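Local coordinates for Anapc5 protein (Xenopus laevis, PDB 5BPZ) that is a subunit of the anaphase-promoting complex, the large ubiquitin ligase that drives cells through mitosis, here represented by its helical N-terminal domain, at residues L103-A114 against I138-V149. Residues are numbered along the deposited sequence; the frame is centred on the assembly and turned at random.
Sequences LKDMEQFFDDLA and ILAYNKLSFSQV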
loop_
_atom_site.group_PDB
_atom_site.type_symbol
_atom_site.label_atom_id
_atom_site.label_comp_id
_atom_site.label_asym_id
_atom_site.label_seq_id
_atom_site.Cartn_x
_atom_site.Cartn_y
_atom_site.Cartn_z
ATOM N N LEU A 103 -12.485 8.191 7.051
ATOM C CA LEU A 103 -11.319 7.870 7.882
ATOM C C LEU A 103 -11.337 6.404 8.326
ATOM O O LEU A 103 -10.299 5.753 8.259
ATOM C CB LEU A 103 -11.197 8.831 9.088
ATOM C CG LEU A 103 -10.221 8.454 10.231
ATOM C CD1 LEU A 103 -8.762 8.401 9.755
ATOM C CD2 LEU A 103 -10.354 9.406 11.393
ATOM N N LYS A 104 -12.528 5.882 8.713
ATOM C CA LYS A 104 -12.746 4.488 9.133
ATOM C C LYS A 104 -12.235 3.453 8.117
ATOM O O LYS A 104 -11.785 2.384 8.524
ATOM C CB LYS A 104 -14.227 4.225 9.489
ATOM C CG LYS A 104 -15.226 4.457 8.350
ATOM C CD LYS A 104 -16.637 4.022 8.723
ATOM C CE LYS A 104 -17.627 4.245 7.603
ATOM N NZ LYS A 104 -17.515 3.210 6.539
ATOM N N ASP A 105 -12.296 3.783 6.808
ATOM C CA ASP A 105 -11.855 2.906 5.722
ATOM C C ASP A 105 -10.346 2.693 5.721
ATOM O O ASP A 105 -9.893 1.602 5.375
ATOM C CB ASP A 105 -12.377 3.396 4.365
ATOM C CG ASP A 105 -13.890 3.326 4.261
ATOM O OD1 ASP A 105 -14.450 2.218 4.441
ATOM O OD2 ASP A 105 -14.516 4.375 4.017
ATOM N N MET A 106 -9.573 3.719 6.148
ATOM C CA MET A 106 -8.120 3.630 6.275
ATOM C C MET A 106 -7.782 2.795 7.516
ATOM O O MET A 106 -6.924 1.924 7.435
ATOM C CB MET A 106 -7.476 5.028 6.343
ATOM C CG MET A 106 -5.951 4.998 6.249
ATOM S SD MET A 106 -5.120 6.582 6.528
ATOM C CE MET A 106 -5.511 6.856 8.309
ATOM N N GLU A 107 -8.495 3.035 8.643
ATOM C CA GLU A 107 -8.345 2.318 9.921
ATOM C C GLU A 107 -8.681 0.828 9.760
ATOM O O GLU A 107 -7.994 -0.020 10.338
ATOM C CB GLU A 107 -9.240 2.941 11.012
ATOM C CG GLU A 107 -9.030 4.432 11.229
ATOM C CD GLU A 107 -9.912 5.056 12.292
ATOM O OE1 GLU A 107 -11.155 4.971 12.165
ATOM O OE2 GLU A 107 -9.358 5.666 13.234
ATOM N N GLN A 108 -9.733 0.517 8.974
ATOM C CA GLN A 108 -10.177 -0.845 8.679
ATOM C C GLN A 108 -9.144 -1.575 7.811
ATOM O O GLN A 108 -8.984 -2.782 7.963
ATOM C CB GLN A 108 -11.552 -0.834 8.001
ATOM C CG GLN A 108 -12.251 -2.194 7.971
ATOM C CD GLN A 108 -13.536 -2.168 7.180
ATOM O OE1 GLN A 108 -13.801 -1.249 6.392
ATOM N NE2 GLN A 108 -14.359 -3.190 7.363
ATOM N N PHE A 109 -8.449 -0.849 6.911
ATOM C CA PHE A 109 -7.395 -1.439 6.077
ATOM C C PHE A 109 -6.241 -1.912 6.970
ATOM O O PHE A 109 -5.724 -3.011 6.768
ATOM C CB PHE A 109 -6.887 -0.465 4.987
ATOM C CG PHE A 109 -5.593 -0.925 4.334
ATOM C CD1 PHE A 109 -5.577 -2.018 3.473
ATOM C CD2 PHE A 109 -4.383 -0.311 4.642
ATOM C CE1 PHE A 109 -4.379 -2.473 2.914
ATOM C CE2 PHE A 109 -3.185 -0.763 4.076
ATOM C CZ PHE A 109 -3.192 -1.843 3.217
ATOM N N PHE A 110 -5.844 -1.071 7.944
ATOM C CA PHE A 110 -4.774 -1.364 8.897
ATOM C C PHE A 110 -5.108 -2.550 9.802
ATOM O O PHE A 110 -4.226 -3.377 10.045
ATOM C CB PHE A 110 -4.392 -0.112 9.707
ATOM C CG PHE A 110 -3.393 0.772 8.994
ATOM C CD1 PHE A 110 -2.035 0.478 9.025
ATOM C CD2 PHE A 110 -3.811 1.889 8.281
ATOM C CE1 PHE A 110 -1.111 1.287 8.354
ATOM C CE2 PHE A 110 -2.887 2.704 7.619
ATOM C CZ PHE A 110 -1.545 2.394 7.655
ATOM N N ASP A 111 -6.381 -2.650 10.263
ATOM C CA ASP A 111 -6.877 -3.744 11.113
ATOM C C ASP A 111 -6.829 -5.072 10.348
ATOM O O ASP A 111 -6.265 -6.047 10.848
ATOM C CB ASP A 111 -8.325 -3.470 11.594
ATOM C CG ASP A 111 -8.533 -2.310 12.561
ATOM O OD1 ASP A 111 -7.546 -1.608 12.878
ATOM O OD2 ASP A 111 -9.691 -2.085 12.975
ATOM N N ASP A 112 -7.409 -5.094 9.127
ATOM C CA ASP A 112 -7.453 -6.263 8.242
ATOM C C ASP A 112 -6.062 -6.729 7.813
ATOM O O ASP A 112 -5.830 -7.933 7.735
ATOM C CB ASP A 112 -8.340 -5.983 7.010
ATOM C CG ASP A 112 -9.831 -5.850 7.299
ATOM O OD1 ASP A 112 -10.259 -6.200 8.424
ATOM O OD2 ASP A 112 -10.571 -5.402 6.397
ATOM N N LEU A 113 -5.142 -5.780 7.552
ATOM C CA LEU A 113 -3.756 -6.051 7.155
ATOM C C LEU A 113 -2.974 -6.714 8.296
ATOM O O LEU A 113 -2.173 -7.616 8.037
ATOM C CB LEU A 113 -3.069 -4.750 6.714
ATOM C CG LEU A 113 -1.665 -4.833 6.128
ATOM C CD1 LEU A 113 -1.682 -5.317 4.676
ATOM C CD2 LEU A 113 -0.999 -3.501 6.194
ATOM N N ALA A 114 -3.214 -6.268 9.549
ATOM C CA ALA A 114 -2.558 -6.791 10.743
ATOM C C ALA A 114 -2.982 -8.243 11.041
ATOM O O ALA A 114 -2.167 -9.029 11.526
ATOM C CB ALA A 114 -2.846 -5.890 11.928
ATOM N N ILE A 138 2.741 -1.071 10.942
ATOM C CA ILE A 138 1.648 -1.290 11.897
ATOM C C ILE A 138 2.012 -0.700 13.269
ATOM O O ILE A 138 1.142 -0.118 13.917
ATOM C CB ILE A 138 1.168 -2.786 11.965
ATOM C CG1 ILE A 138 0.754 -3.352 10.574
ATOM C CG2 ILE A 138 0.046 -3.008 13.009
ATOM C CD1 ILE A 138 -0.523 -2.750 9.880
ATOM N N LEU A 139 3.292 -0.819 13.696
ATOM C CA LEU A 139 3.751 -0.254 14.970
ATOM C C LEU A 139 3.724 1.272 14.928
ATOM O O LEU A 139 3.111 1.876 15.808
ATOM C CB LEU A 139 5.153 -0.742 15.369
ATOM C CG LEU A 139 5.293 -2.159 15.932
ATOM C CD1 LEU A 139 6.758 -2.527 16.072
ATOM C CD2 LEU A 139 4.600 -2.309 17.284
ATOM N N ALA A 140 4.349 1.897 13.894
ATOM C CA ALA A 140 4.373 3.358 13.735
ATOM C C ALA A 140 2.964 3.921 13.574
ATOM O O ALA A 140 2.701 5.025 14.062
ATOM C CB ALA A 140 5.251 3.765 12.564
ATOM N N TYR A 141 2.044 3.140 12.950
ATOM C CA TYR A 141 0.637 3.510 12.800
ATOM C C TYR A 141 -0.050 3.564 14.161
ATOM O O TYR A 141 -0.724 4.549 14.437
ATOM C CB TYR A 141 -0.133 2.554 11.860
ATOM C CG TYR A 141 -1.611 2.887 11.745
ATOM C CD1 TYR A 141 -2.044 3.978 10.994
ATOM C CD2 TYR A 141 -2.572 2.130 12.411
ATOM C CE1 TYR A 141 -3.396 4.309 10.911
ATOM C CE2 TYR A 141 -3.928 2.445 12.326
ATOM C CZ TYR A 141 -4.336 3.531 11.567
ATOM O OH TYR A 141 -5.668 3.853 11.471
ATOM N N ASN A 142 0.096 2.501 14.986
ATOM C CA ASN A 142 -0.515 2.377 16.318
ATOM C C ASN A 142 -0.009 3.415 17.327
ATOM O O ASN A 142 -0.775 3.833 18.194
ATOM C CB ASN A 142 -0.363 0.949 16.870
ATOM C CG ASN A 142 -1.140 -0.120 16.128
ATOM O OD1 ASN A 142 -2.318 0.032 15.785
ATOM N ND2 ASN A 142 -0.509 -1.265 15.931
ATOM N N LYS A 143 1.269 3.841 17.216
ATOM C CA LYS A 143 1.849 4.880 18.080
ATOM C C LYS A 143 1.479 6.223 17.438
ATOM O O LYS A 143 2.327 7.085 17.183
ATOM C CB LYS A 143 3.370 4.689 18.214
ATOM C CG LYS A 143 3.743 3.674 19.293
ATOM C CD LYS A 143 4.579 2.528 18.740
ATOM C CE LYS A 143 4.118 1.179 19.242
ATOM N NZ LYS A 143 2.877 0.719 18.562
ATOM N N LEU A 144 0.173 6.364 17.169
ATOM C CA LEU A 144 -0.446 7.448 16.439
ATOM C C LEU A 144 -0.403 8.815 17.130
ATOM O O LEU A 144 0.664 9.386 17.329
ATOM C CB LEU A 144 -1.891 7.096 15.988
ATOM C CG LEU A 144 -2.922 6.505 16.966
ATOM C CD1 LEU A 144 -4.225 7.292 16.906
ATOM C CD2 LEU A 144 -3.269 5.093 16.576
ATOM N N SER A 145 -1.584 9.332 17.426
ATOM C CA SER A 145 -2.033 10.616 17.941
ATOM C C SER A 145 -3.165 10.792 16.957
ATOM O O SER A 145 -2.923 10.718 15.743
ATOM C CB SER A 145 -0.974 11.710 17.780
ATOM O OG SER A 145 -1.510 12.976 17.442
ATOM N N PHE A 146 -4.408 10.887 17.457
ATOM C CA PHE A 146 -5.593 11.011 16.605
ATOM C C PHE A 146 -5.452 12.117 15.552
ATOM O O PHE A 146 -5.931 11.943 14.430
ATOM C CB PHE A 146 -6.874 11.167 17.435
ATOM C CG PHE A 146 -8.139 10.910 16.650
ATOM C CD1 PHE A 146 -8.471 9.624 16.234
ATOM C CD2 PHE A 146 -8.986 11.956 16.303
ATOM C CE1 PHE A 146 -9.625 9.393 15.480
ATOM C CE2 PHE A 146 -10.150 11.722 15.567
ATOM C CZ PHE A 146 -10.461 10.442 15.159
ATOM N N SER A 147 -4.744 13.219 15.911
ATOM C CA SER A 147 -4.420 14.360 15.043
ATOM C C SER A 147 -3.590 13.862 13.859
ATOM O O SER A 147 -3.957 14.114 12.716
ATOM C CB SER A 147 -3.620 15.405 15.819
ATOM O OG SER A 147 -3.024 16.367 14.962
ATOM N N GLN A 148 -2.504 13.109 14.154
ATOM C CA GLN A 148 -1.580 12.542 13.176
ATOM C C GLN A 148 -2.260 11.538 12.232
ATOM O O GLN A 148 -1.947 11.531 11.035
ATOM C CB GLN A 148 -0.355 11.936 13.874
ATOM C CG GLN A 148 0.584 12.966 14.509
ATOM C CD GLN A 148 1.865 12.347 15.027
ATOM O OE1 GLN A 148 1.868 11.511 15.937
ATOM N NE2 GLN A 148 2.993 12.763 14.473
ATOM N N VAL A 149 -3.220 10.731 12.759
ATOM C CA VAL A 149 -3.994 9.756 11.971
ATOM C C VAL A 149 -4.950 10.478 11.020
ATOM O O VAL A 149 -5.050 10.095 9.849
ATOM C CB VAL A 149 -4.684 8.679 12.858
ATOM C CG1 VAL A 149 -5.959 8.125 12.222
ATOM C CG2 VAL A 149 -3.724 7.544 13.167
#
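F110 and Y141 stack face to face, their planes only 2° apart and their centroids separated by 3.8 Å. F109 CD2 lies over the opposite face of the F110 ring, towards its rim. At the edges, I138 CD1 meets F110 CD1 at 3.7 Å, and M106 CE lies beside Y141 CE1. Y141 reaches across with CG anti to its backbone N (chi1 177°), which carries its hydroxyl to the flank of helix 103-114, where OH rests 3.4 Å from E107 CG. The I138 methyl CD1 also touches L113 CD2. Beyond the inverse gamma turn centred on K143, helix 146-164 continues the apolar seam: L103 forks, CD1 packing on V149 CG1 at 3.7 Å and CD2 on F146 CZ. The M106 chain bends at chi3 (67°), bringing CE to 3.6 Å from V149 O. With an alanine at Y141, one face of F110 is likely to lose its stacking partner, and a gap would probably open beside M106 CE. L38 of helix 32-46 touches F110 and L113 from outside the pair. Hydrophobic packing and ring stacking, rather than paired charges or hydrogen bonds, therefore join helix 103-114 to helix 129-142 and helix 146-164.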